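Local coordinates for protein ethylbenzene dehydrogenase alpha-subunit (Aromatoleum aromaticum, PDB 2IVF) that belongs to the molybdopterin oxidoreductase family and houses a molybdenum atom, MGD, MD1 and an iron/sulfur cluster within one large chain, at residues L188-V193 with R612-G617; V193-I198 with M604-N609; V213-N218 with G542-A547. All blocks are in the same frame, centred on the assembly; numbering follows the deposited sequence.

In the fold
Interactions 1 and 2 illustrate how a cofactor site, here that of MD1, can be assembled from segments hundreds of residues apart. Their centres are about 10 Å apart and they share V193; their segments follow 186-188 and 602-606, parallel neighbours in a six-stranded mixed sheet, the last of them by way of helix 610-613, and H192 N probably hydrogen-bonds S607 O (2.9 Å). Interaction 3, centred about 10 Å from interaction 1 and about 14 Å from interaction 2, pairs the short strands 214-215 and 543-544 behind the site, its side chains about 11 Å from MD1. In chain order 188-193, 193-198 and 213-218 are answered by 542-547, 604-609 and 612-617, so interaction 1 encloses the other two.

Interaction 1: residues L188-V193 with R612-G617; sequences LDAPHV and RRKRSG. With MD1 (phosphoric acid 4-(2-amino-4-oxo-3,4,5,6,-tetrahydro-pteridin-6-yl)-2-hydroxy-3,4-dimercapto-but-3-en-yl ester guanylate ester), chain N; ACT (acetate ion), chain E.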
loop_
_atom_site.group_PDB
_atom_site.type_symbol
_atom_site.label_atom_id
_atom_site.label_comp_id
_atom_site.label_asym_id
_atom_site.label_seq_id
_atom_site.Cartn_x
_atom_site.Cartn_y
_atom_site.Cartn_z
ATOM N N LEU A 188 26.131 -4.758 -11.366
ATOM C CA LEU A 188 24.860 -4.085 -11.283
ATOM C C LEU A 188 23.980 -5.095 -10.576
ATOM O O LEU A 188 23.513 -6.068 -11.167
ATOM C CB LEU A 188 24.319 -3.757 -12.665
ATOM C CG LEU A 188 22.908 -3.184 -12.735
ATOM C CD1 LEU A 188 22.676 -2.044 -11.724
ATOM C CD2 LEU A 188 22.638 -2.719 -14.189
ATOM N N ASP A 189 23.774 -4.877 -9.299
ATOM C CA ASP A 189 23.189 -5.916 -8.457
ATOM C C ASP A 189 21.690 -5.908 -8.599
ATOM O O ASP A 189 21.037 -5.068 -8.016
ATOM C CB ASP A 189 23.586 -5.625 -7.032
ATOM C CG ASP A 189 23.160 -6.715 -6.062
ATOM O OD1 ASP A 189 22.503 -7.695 -6.504
ATOM O OD2 ASP A 189 23.493 -6.577 -4.862
ATOM N N ALA A 190 21.153 -6.849 -9.357
ATOM C CA ALA A 190 19.740 -7.204 -9.278
ATOM C C ALA A 190 18.835 -5.954 -9.358
ATOM O O ALA A 190 17.946 -5.771 -8.520
ATOM C CB ALA A 190 19.439 -8.067 -7.952
ATOM N N PRO A 191 19.010 -5.107 -10.404
ATOM C CA PRO A 191 18.117 -3.944 -10.446
ATOM C C PRO A 191 16.698 -4.371 -10.728
ATOM O O PRO A 191 16.474 -5.267 -11.571
ATOM C CB PRO A 191 18.650 -3.131 -11.649
ATOM C CG PRO A 191 19.281 -4.134 -12.498
ATOM C CD PRO A 191 19.884 -5.150 -11.572
ATOM N N HIS A 192 15.738 -3.733 -10.040
ATOM C CA HIS A 192 14.339 -3.940 -10.337
ATOM C C HIS A 192 13.889 -2.937 -11.392
ATOM O O HIS A 192 14.727 -2.270 -11.998
ATOM C CB HIS A 192 13.488 -3.884 -9.056
ATOM C CG HIS A 192 12.372 -4.874 -9.046
ATOM N ND1 HIS A 192 11.557 -5.078 -10.142
ATOM C CD2 HIS A 192 11.895 -5.688 -8.063
ATOM C CE1 HIS A 192 10.671 -6.020 -9.857
ATOM N NE2 HIS A 192 10.839 -6.393 -8.599
ATOM N N VAL A 193 12.597 -2.859 -11.669
ATOM C CA VAL A 193 12.089 -2.081 -12.769
ATOM C C VAL A 193 11.439 -0.798 -12.242
ATOM O O VAL A 193 10.818 -0.059 -13.003
ATOM C CB VAL A 193 11.134 -2.931 -13.654
ATOM C CG1 VAL A 193 10.769 -2.211 -14.976
ATOM C CG2 VAL A 193 11.792 -4.282 -13.936
ATOM N N ARG A 612 17.905 -3.360 2.960
ATOM C CA ARG A 612 16.692 -4.110 3.404
ATOM C C ARG A 612 16.345 -5.350 2.544
ATOM O O ARG A 612 15.712 -6.302 3.022
ATOM C CB ARG A 612 15.457 -3.216 3.508
ATOM C CG ARG A 612 15.115 -2.439 2.261
ATOM C CD ARG A 612 13.649 -2.361 2.061
ATOM N NE ARG A 612 13.076 -3.676 1.833
ATOM C CZ ARG A 612 12.706 -4.177 0.649
ATOM N NH1 ARG A 612 12.861 -3.486 -0.485
ATOM N NH2 ARG A 612 12.198 -5.402 0.591
ATOM N N ARG A 613 16.708 -5.329 1.271
ATOM C CA ARG A 613 16.327 -6.388 0.358
ATOM C C ARG A 613 17.101 -7.669 0.628
ATOM O O ARG A 613 16.485 -8.741 0.730
ATOM C CB ARG A 613 16.552 -6.011 -1.100
ATOM C CG ARG A 613 16.090 -7.133 -2.034
ATOM C CD ARG A 613 16.780 -7.147 -3.359
ATOM N NE ARG A 613 16.250 -6.076 -4.216
ATOM C CZ ARG A 613 16.447 -6.041 -5.530
ATOM N NH1 ARG A 613 17.135 -6.997 -6.122
ATOM N NH2 ARG A 613 15.949 -5.053 -6.267
ATOM N N LYS A 614 18.420 -7.590 0.734
ATOM C CA LYS A 614 19.198 -8.790 1.071
ATOM C C LYS A 614 18.905 -9.245 2.476
ATOM O O LYS A 614 18.933 -8.463 3.428
ATOM C CB LYS A 614 20.708 -8.637 0.928
ATOM C CG LYS A 614 21.261 -8.994 -0.446
ATOM C CD LYS A 614 20.636 -8.163 -1.538
ATOM C CE LYS A 614 21.460 -8.286 -2.821
ATOM N NZ LYS A 614 20.765 -7.730 -4.032
ATOM N N ARG A 615 18.664 -10.536 2.591
ATOM C CA ARG A 615 18.456 -11.152 3.892
ATOM C C ARG A 615 19.768 -11.109 4.625
ATOM O O ARG A 615 20.803 -11.561 4.097
ATOM C CB ARG A 615 17.970 -12.602 3.777
ATOM C CG ARG A 615 16.487 -12.729 3.435
ATOM C CD ARG A 615 16.096 -12.041 2.136
ATOM N NE ARG A 615 14.706 -12.346 1.789
ATOM C CZ ARG A 615 14.181 -12.031 0.613
ATOM N NH1 ARG A 615 14.936 -11.406 -0.287
ATOM N NH2 ARG A 615 12.922 -12.362 0.335
ATOM N N SER A 616 19.746 -10.537 5.828
ATOM C CA SER A 616 20.975 -10.235 6.566
ATOM C C SER A 616 21.985 -9.305 5.833
ATOM O O SER A 616 23.095 -9.100 6.296
ATOM C CB SER A 616 21.632 -11.528 7.046
ATOM O OG SER A 616 20.844 -12.192 7.999
ATOM N N GLY A 617 21.583 -8.701 4.727
ATOM C CA GLY A 617 22.431 -7.791 3.984
ATOM C C GLY A 617 22.874 -6.595 4.825
ATOM O O GLY A 617 24.003 -6.138 4.678
HETATM P PB MD1 N . 14.019 -3.227 -3.917
HETATM O O3B MD1 N . 13.081 -2.092 -3.340
HETATM O O1B MD1 N . 13.802 -3.267 -5.386
HETATM O O2B MD1 N . 15.369 -3.220 -3.310
HETATM O O3A MD1 N . 13.328 -4.523 -3.318
HETATM C C10 MD1 N . 12.281 -5.242 -4.005
HETATM C C11 MD1 N . 11.816 -6.272 -2.989
HETATM O O11 MD1 N . 10.967 -5.499 -2.074
HETATM C C12 MD1 N . 10.965 -7.319 -3.657
HETATM S S12 MD1 N . 10.288 -7.078 -5.209
HETATM C C13 MD1 N . 10.640 -8.487 -3.015
HETATM S S13 MD1 N . 9.644 -9.656 -3.715
HETATM C C14 MD1 N . 11.157 -8.829 -1.670
HETATM N N15 MD1 N . 10.226 -9.033 -0.613
HETATM C C16 MD1 N . 10.644 -9.224 0.679
HETATM C C15 MD1 N . 9.679 -9.536 1.619
HETATM O O14 MD1 N . 8.465 -9.652 1.303
HETATM N N17 MD1 N . 10.137 -9.633 2.893
HETATM C C17 MD1 N . 11.491 -9.503 3.204
HETATM N N16 MD1 N . 11.825 -9.645 4.479
HETATM N N18 MD1 N . 12.406 -9.248 2.254
HETATM C C20 MD1 N . 11.996 -9.116 1.011
HETATM N N8 MD1 N . 12.922 -8.909 0.039
HETATM C C7 MD1 N . 12.622 -8.670 -1.347
HETATM P PA MD1 N . 13.372 -0.658 -2.670
HETATM O O1A MD1 N . 12.121 0.129 -2.890
HETATM O O2A MD1 N . 13.790 -0.889 -1.269
HETATM O "O5'" MD1 N . 14.576 -0.022 -3.470
HETATM C "C5'" MD1 N . 14.292 0.417 -4.794
HETATM C "C4'" MD1 N . 14.780 1.796 -4.973
HETATM O "O4'" MD1 N . 14.288 2.161 -6.256
HETATM C "C1'" MD1 N . 14.112 3.576 -6.179
HETATM N N9 MD1 N . 13.240 4.137 -7.220
HETATM C C4 MD1 N . 13.699 4.815 -8.261
HETATM N N3 MD1 N . 14.976 5.108 -8.605
HETATM C C2 MD1 N . 15.227 5.800 -9.716
HETATM N N2 MD1 N . 16.506 6.086 -10.079
HETATM N N1 MD1 N . 14.153 6.272 -10.445
HETATM C C6 MD1 N . 12.836 6.014 -10.152
HETATM O O6 MD1 N . 11.957 6.424 -10.910
HETATM C C5 MD1 N . 12.588 5.239 -9.008
HETATM N N7 MD1 N . 11.496 4.807 -8.388
HETATM C C8 MD1 N . 11.906 4.131 -7.311
HETATM C "C2'" MD1 N . 13.482 3.811 -4.809
HETATM O "O2'" MD1 N . 13.699 5.147 -4.292
HETATM C "C3'" MD1 N . 14.100 2.704 -3.941
HETATM O "O3'" MD1 N . 15.089 3.225 -3.016
HETATM C C ACT E . 8.388 -8.649 -8.614
HETATM O O ACT E . 9.088 -8.207 -7.715
HETATM O OXT ACT E . 7.262 -9.047 -8.198
HETATM C CH3 ACT E . 8.877 -8.711 -10.019
#
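R613 and A190 make the tight half of this contact, where one guanidinium joins a loop to the diphosphate of MD1. R613 NH1 donates to A190 O at 2.8 Å, arriving in the carbonyl plane on a lone pair, and NH2 adds a weak bond to the same oxygen. Along another edge, R613 NH2 donates to MD1 O1B (2.9 Å) and R613 NE to MD1 O2B (3.1 Å). The extended start of the chain (chi1 -178°) and a bend at chi3 (-76°) turn that edge to the phosphate. R612 NH1 reaches MD1 O2A on the other phosphate at 2.9 Å.

The remaining half is looser, though equally buried. K614 comes at D189 from the opposite direction, and its NZ meets D189 OD1 at 3.0 Å in a salt bridge with weak hydrogen bonds; their stronger partners are D220 and Y603 respectively. H192, its nearest side-chain atom about 4 Å from the molybdenum atom, brushes R613 NH2 with CB and donates from NE2 to an acetate ion, probably from the crystallisation liquor. Two arginines grouped round the diphosphate probably offset its negative charge, and D220 would balance part of the charge on R613 and K614.

Interaction 2: residues V193-I198 with M604-N609; sequences VHAGSI and MLLSQN. With MD1 (phosphoric acid 4-(2-amino-4-oxo-3,4,5,6,-tetrahydro-pteridin-6-yl)-2-hydroxy-3,4-dimercapto-but-3-en-yl ester guanylate ester), chain N.
The cofactor-binding loop that follows strand 602-606 meets the turn leading into helix 197-210 here, with S607 facing H194 and A195. The single hydrogen bond between the segments runs from A195 N to S607 OG at 3.2 Å and is bent, with an angle of 137° at the hydrogen. The same hydroxyl lies tight against the methyl group, S607 OG to A195 CB being 3.0 Å. It gets there because OG stands beside the backbone N of S607, anti to the carbonyl carbon (chi1 -51°). On the neighbouring residue, L606 CD1 touches A195 CB at 4.1 Å, and the H194 ring passes S607 O obliquely.

Both segments follow the C-terminal ends of adjacent parallel strands, 186-188 and 602-606, the usual place for a nucleotide in a parallel alpha/beta fold, and E636, closing the next strand, 631-636, also bonds MD1. V193 to G196 form a type I turn, closed by G196 N to V193 O at 2.7 Å, which brings A195 up to the guanine: A195 CA lies 3.3 Å from MD1 C6.

H194 meets the phosphate with its edge: NE2 donates in the ring plane to MD1 O1B at 2.8 Å, and ND1 is paired with I85 N, so both ring nitrogens are engaged and the rotation of the ring is fixed. From the other segment, N609 ND2 donates to MD1 O2A at 2.9 Å; ND2 is also bonded to D922, and OD1 to S641 and S642, which hold the amide in place. N609 is the N-cap of helix 610-613, and its backbone N makes a weak bond to MD1 O2B.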
loop_
_atom_site.group_PDB
_atom_site.type_symbol
_atom_site.label_atom_id
_atom_site.label_comp_id
_atom_site.label_asym_id
_atom_site.label_seq_id
_atom_site.Cartn_x
_atom_site.Cartn_y
_atom_site.Cartn_z
ATOM N N VAL A 193 12.597 -2.859 -11.669
ATOM C CA VAL A 193 12.089 -2.081 -12.769
ATOM C C VAL A 193 11.439 -0.798 -12.242
ATOM O O VAL A 193 10.818 -0.059 -13.003
ATOM C CB VAL A 193 11.134 -2.931 -13.654
ATOM C CG1 VAL A 193 10.769 -2.211 -14.976
ATOM C CG2 VAL A 193 11.792 -4.282 -13.936
ATOM N N HIS A 194 11.614 -0.507 -10.958
ATOM C CA HIS A 194 10.846 0.579 -10.353
ATOM C C HIS A 194 11.126 1.908 -11.023
ATOM O O HIS A 194 10.280 2.787 -11.011
ATOM C CB HIS A 194 11.174 0.769 -8.892
ATOM C CG HIS A 194 11.216 -0.493 -8.113
ATOM N ND1 HIS A 194 10.135 -1.340 -8.013
ATOM C CD2 HIS A 194 12.210 -1.051 -7.391
ATOM C CE1 HIS A 194 10.471 -2.378 -7.265
ATOM N NE2 HIS A 194 11.721 -2.218 -6.856
ATOM N N ALA A 195 12.359 2.082 -11.491
ATOM C CA ALA A 195 12.825 3.334 -12.092
ATOM C C ALA A 195 12.259 3.451 -13.489
ATOM O O ALA A 195 12.406 4.487 -14.120
ATOM C CB ALA A 195 14.358 3.349 -12.157
ATOM N N GLY A 196 11.679 2.354 -13.979
ATOM C CA GLY A 196 11.115 2.306 -15.316
ATOM C C GLY A 196 11.760 1.222 -16.163
ATOM O O GLY A 196 12.910 0.881 -15.972
ATOM N N SER A 197 10.966 0.686 -17.075
ATOM C CA SER A 197 11.415 -0.291 -18.067
ATOM C C SER A 197 12.609 0.226 -18.834
ATOM O O SER A 197 13.506 -0.552 -19.162
ATOM C CB SER A 197 10.251 -0.653 -19.024
ATOM O OG SER A 197 9.809 0.470 -19.729
ATOM N N ILE A 198 12.645 1.535 -19.087
ATOM C CA ILE A 198 13.710 2.130 -19.855
ATOM C C ILE A 198 14.955 2.212 -18.979
ATOM O O ILE A 198 16.028 1.896 -19.418
ATOM C CB ILE A 198 13.318 3.530 -20.381
ATOM C CG1 ILE A 198 12.091 3.476 -21.319
ATOM C CG2 ILE A 198 14.498 4.210 -21.102
ATOM C CD1 ILE A 198 11.439 4.836 -21.576
ATOM N N MET A 604 26.833 -0.836 -8.606
ATOM C CA MET A 604 25.835 0.110 -9.043
ATOM C C MET A 604 24.491 -0.207 -8.405
ATOM O O MET A 604 23.986 -1.319 -8.517
ATOM C CB MET A 604 25.709 0.043 -10.557
ATOM C CG MET A 604 24.636 0.878 -11.135
ATOM S SD MET A 604 24.851 0.912 -12.900
ATOM C CE MET A 604 23.341 1.697 -13.438
ATOM N N LEU A 605 23.934 0.793 -7.728
ATOM C CA LEU A 605 22.588 0.720 -7.135
ATOM C C LEU A 605 21.619 1.390 -8.090
ATOM O O LEU A 605 21.746 2.588 -8.385
ATOM C CB LEU A 605 22.560 1.432 -5.785
ATOM C CG LEU A 605 23.320 0.820 -4.617
ATOM C CD1 LEU A 605 23.645 1.890 -3.574
ATOM C CD2 LEU A 605 22.456 -0.285 -4.021
ATOM N N LEU A 606 20.675 0.612 -8.604
ATOM C CA LEU A 606 19.638 1.092 -9.497
ATOM C C LEU A 606 18.415 0.236 -9.214
ATOM O O LEU A 606 18.492 -1.006 -9.308
ATOM C CB LEU A 606 20.056 0.931 -10.950
ATOM C CG LEU A 606 18.938 1.171 -11.978
ATOM C CD1 LEU A 606 18.434 2.646 -11.971
ATOM C CD2 LEU A 606 19.483 0.744 -13.370
ATOM N N SER A 607 17.337 0.875 -8.788
ATOM C CA SER A 607 16.104 0.167 -8.418
ATOM C C SER A 607 16.390 -1.056 -7.511
ATOM O O SER A 607 15.819 -2.151 -7.666
ATOM C CB SER A 607 15.306 -0.220 -9.662
ATOM O OG SER A 607 15.147 0.917 -10.499
ATOM N N GLN A 608 17.237 -0.814 -6.517
ATOM C CA GLN A 608 17.624 -1.852 -5.607
ATOM C C GLN A 608 18.169 -1.221 -4.341
ATOM O O GLN A 608 18.823 -0.176 -4.386
ATOM C CB GLN A 608 18.677 -2.729 -6.268
ATOM C CG GLN A 608 18.899 -4.055 -5.568
ATOM C CD GLN A 608 20.195 -4.174 -4.776
ATOM O OE1 GLN A 608 20.217 -4.920 -3.778
ATOM N NE2 GLN A 608 21.298 -3.469 -5.212
ATOM N N ASN A 609 17.928 -1.888 -3.210
ATOM C CA ASN A 609 18.196 -1.309 -1.886
ATOM C C ASN A 609 18.648 -2.460 -0.990
ATOM O O ASN A 609 17.864 -2.961 -0.240
ATOM C CB ASN A 609 16.858 -0.673 -1.428
ATOM C CG ASN A 609 16.938 0.136 -0.141
ATOM O OD1 ASN A 609 18.007 0.444 0.373
ATOM N ND2 ASN A 609 15.787 0.497 0.374
HETATM P PB MD1 N . 14.019 -3.227 -3.917
HETATM O O3B MD1 N . 13.081 -2.092 -3.340
HETATM O O1B MD1 N . 13.802 -3.267 -5.386
HETATM O O2B MD1 N . 15.369 -3.220 -3.310
HETATM O O3A MD1 N . 13.328 -4.523 -3.318
HETATM C C10 MD1 N . 12.281 -5.242 -4.005
HETATM C C11 MD1 N . 11.816 -6.272 -2.989
HETATM O O11 MD1 N . 10.967 -5.499 -2.074
HETATM C C12 MD1 N . 10.965 -7.319 -3.657
HETATM S S12 MD1 N . 10.288 -7.078 -5.209
HETATM C C13 MD1 N . 10.640 -8.487 -3.015
HETATM S S13 MD1 N . 9.644 -9.656 -3.715
HETATM C C14 MD1 N . 11.157 -8.829 -1.670
HETATM N N15 MD1 N . 10.226 -9.033 -0.613
HETATM C C16 MD1 N . 10.644 -9.224 0.679
HETATM C C15 MD1 N . 9.679 -9.536 1.619
HETATM O O14 MD1 N . 8.465 -9.652 1.303
HETATM N N17 MD1 N . 10.137 -9.633 2.893
HETATM C C17 MD1 N . 11.491 -9.503 3.204
HETATM N N16 MD1 N . 11.825 -9.645 4.479
HETATM N N18 MD1 N . 12.406 -9.248 2.254
HETATM C C20 MD1 N . 11.996 -9.116 1.011
HETATM N N8 MD1 N . 12.922 -8.909 0.039
HETATM C C7 MD1 N . 12.622 -8.670 -1.347
HETATM P PA MD1 N . 13.372 -0.658 -2.670
HETATM O O1A MD1 N . 12.121 0.129 -2.890
HETATM O O2A MD1 N . 13.790 -0.889 -1.269
HETATM O "O5'" MD1 N . 14.576 -0.022 -3.470
HETATM C "C5'" MD1 N . 14.292 0.417 -4.794
HETATM C "C4'" MD1 N . 14.780 1.796 -4.973
HETATM O "O4'" MD1 N . 14.288 2.161 -6.256
HETATM C "C1'" MD1 N . 14.112 3.576 -6.179
HETATM N N9 MD1 N . 13.240 4.137 -7.220
HETATM C C4 MD1 N . 13.699 4.815 -8.261
HETATM N N3 MD1 N . 14.976 5.108 -8.605
HETATM C C2 MD1 N . 15.227 5.800 -9.716
HETATM N N2 MD1 N . 16.506 6.086 -10.079
HETATM N N1 MD1 N . 14.153 6.272 -10.445
HETATM C C6 MD1 N . 12.836 6.014 -10.152
HETATM O O6 MD1 N . 11.957 6.424 -10.910
HETATM C C5 MD1 N . 12.588 5.239 -9.008
HETATM N N7 MD1 N . 11.496 4.807 -8.388
HETATM C C8 MD1 N . 11.906 4.131 -7.311
HETATM C "C2'" MD1 N . 13.482 3.811 -4.809
HETATM O "O2'" MD1 N . 13.699 5.147 -4.292
HETATM C "C3'" MD1 N . 14.100 2.704 -3.941
HETATM O "O3'" MD1 N . 15.089 3.225 -3.016
#

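Interaction 3: residues V213-N218 with G542-A547; sequences VSPDIN and GLVPPA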
loop_
_atom_site.group_PDB
_atom_site.type_symbol
_atom_site.label_atom_id
_atom_site.label_comp_id
_atom_site.label_asym_id
_atom_site.label_seq_id
_atom_site.Cartn_x
_atom_site.Cartn_y
_atom_site.Cartn_z
ATOM N N VAL A 213 28.576 -7.924 -14.315
ATOM C CA VAL A 213 27.881 -9.014 -13.671
ATOM C C VAL A 213 26.567 -8.466 -13.167
ATOM O O VAL A 213 26.549 -7.407 -12.546
ATOM C CB VAL A 213 28.682 -9.582 -12.480
ATOM C CG1 VAL A 213 27.910 -10.742 -11.873
ATOM C CG2 VAL A 213 30.084 -9.991 -12.937
ATOM N N SER A 214 25.466 -9.127 -13.517
ATOM C CA SER A 214 24.143 -8.694 -13.065
ATOM C C SER A 214 23.405 -9.849 -12.361
ATOM O O SER A 214 22.712 -10.651 -13.004
ATOM C CB SER A 214 23.281 -8.154 -14.207
ATOM O OG SER A 214 24.020 -7.382 -15.157
ATOM N N PRO A 215 23.589 -9.976 -11.046
ATOM C CA PRO A 215 22.816 -10.949 -10.325
ATOM C C PRO A 215 21.331 -10.902 -10.661
ATOM O O PRO A 215 20.744 -9.806 -10.846
ATOM C CB PRO A 215 23.099 -10.576 -8.873
ATOM C CG PRO A 215 24.515 -10.121 -8.893
ATOM C CD PRO A 215 24.600 -9.336 -10.174
ATOM N N ASP A 216 20.753 -12.085 -10.807
ATOM C CA ASP A 216 19.331 -12.251 -11.274
ATOM C C ASP A 216 18.328 -11.579 -10.353
ATOM O O ASP A 216 18.235 -11.945 -9.192
ATOM C CB ASP A 216 19.016 -13.732 -11.349
ATOM C CG ASP A 216 17.739 -14.041 -12.060
ATOM O OD1 ASP A 216 16.677 -13.490 -11.700
ATOM O OD2 ASP A 216 17.790 -14.902 -12.973
ATOM N N ILE A 217 17.587 -10.606 -10.871
ATOM C CA ILE A 217 16.659 -9.820 -10.077
ATOM C C ILE A 217 15.651 -10.728 -9.373
ATOM O O ILE A 217 15.446 -10.630 -8.188
ATOM C CB ILE A 217 15.941 -8.743 -10.939
ATOM C CG1 ILE A 217 14.744 -8.115 -10.194
ATOM C CG2 ILE A 217 15.451 -9.312 -12.274
ATOM C CD1 ILE A 217 15.143 -7.295 -8.977
ATOM N N ASN A 218 15.013 -11.631 -10.111
ATOM C CA ASN A 218 13.922 -12.412 -9.519
ATOM C C ASN A 218 14.334 -13.406 -8.471
ATOM O O ASN A 218 13.633 -13.598 -7.482
ATOM C CB ASN A 218 13.120 -13.102 -10.611
ATOM C CG ASN A 218 12.005 -12.269 -11.033
ATOM O OD1 ASN A 218 12.177 -11.315 -11.796
ATOM N ND2 ASN A 218 10.841 -12.526 -10.445
ATOM N N GLY A 542 25.410 -12.087 -19.017
ATOM C CA GLY A 542 25.936 -11.823 -17.641
ATOM C C GLY A 542 24.923 -11.823 -16.498
ATOM O O GLY A 542 25.193 -11.287 -15.404
ATOM N N LEU A 543 23.754 -12.411 -16.757
ATOM C CA LEU A 543 22.739 -12.581 -15.735
ATOM C C LEU A 543 23.056 -13.884 -15.026
ATOM O O LEU A 543 23.148 -14.939 -15.663
ATOM C CB LEU A 543 21.354 -12.647 -16.343
ATOM C CG LEU A 543 20.880 -11.313 -16.921
ATOM C CD1 LEU A 543 19.735 -11.514 -17.890
ATOM C CD2 LEU A 543 20.476 -10.360 -15.794
ATOM N N VAL A 544 23.226 -13.799 -13.713
ATOM C CA VAL A 544 23.841 -14.888 -12.950
ATOM C C VAL A 544 23.017 -15.167 -11.683
ATOM O O VAL A 544 22.393 -14.254 -11.126
ATOM C CB VAL A 544 25.341 -14.546 -12.616
ATOM C CG1 VAL A 544 26.076 -14.157 -13.888
ATOM C CG2 VAL A 544 25.411 -13.395 -11.599
ATOM N N PRO A 545 22.964 -16.438 -11.247
ATOM C CA PRO A 545 22.291 -16.776 -9.966
ATOM C C PRO A 545 22.899 -15.981 -8.828
ATOM O O PRO A 545 24.120 -16.018 -8.691
ATOM C CB PRO A 545 22.599 -18.275 -9.778
ATOM C CG PRO A 545 23.712 -18.591 -10.749
ATOM C CD PRO A 545 23.528 -17.631 -11.897
ATOM N N PRO A 546 22.097 -15.206 -8.077
ATOM C CA PRO A 546 22.622 -14.340 -6.989
ATOM C C PRO A 546 23.218 -15.048 -5.759
ATOM O O PRO A 546 24.123 -14.492 -5.111
ATOM C CB PRO A 546 21.416 -13.464 -6.636
ATOM C CG PRO A 546 20.255 -14.264 -7.061
ATOM C CD PRO A 546 20.645 -15.043 -8.240
ATOM N N ALA A 547 22.830 -16.298 -5.486
ATOM C CA ALA A 547 23.477 -17.071 -4.407
ATOM C C ALA A 547 24.999 -17.187 -4.569
ATOM O O ALA A 547 25.739 -17.305 -3.570
ATOM C CB ALA A 547 22.819 -18.481 -4.251
#
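S214 and V544 share the backbone hydrogen bonding that ties V213-N218 to G542-A547. S214 N donates to G542 O at 2.9 Å, nearly straight at 163°. V544 N returns a longer bond to S214 O at 3.3 Å. The third bond is the shortest: D216 N reaches V544 O at 2.7 Å.

Two CA-H...O contacts supplement these bonds. L543 CA approaches S214 O at 3.3 Å, giving that oxygen a second partner beside V544 N, and P215 CA leans on V544 O, which already accepts from D216 N.

Together they define a two-stranded parallel sheet, with S214 bridged to L543 and P215 to V544, each strand running almost at once into a helix. The side chains of S214 and L543 point to one face, where T207 and F204 of helix 197-210 meet them; those of P215 and V544 point to the other. The V213 backbone is also bonded to F186 and L188, linking the little sheet to strand 186-188, at one edge of the large sheet within this chain.

The apolar contacts gather round V544 and P215. V213 CG1 meets V544 CG2 at 3.7 Å, the two side chains crossing at about a right angle, and V544 CG2 also packs on P215. At the end of the strands P215 CB rests on P546 CB at 4.0 Å, while P546 CD lies against D216 CB at 3.7 Å.

Capping is the remaining kind. D216 is the N-cap of helix 217-221; its CG, anti to the backbone N (chi1 -168°), lets OD1 accept a weak bond from N218 N and another from V219 N, while OD2 is held by Y954 OH and M957 N.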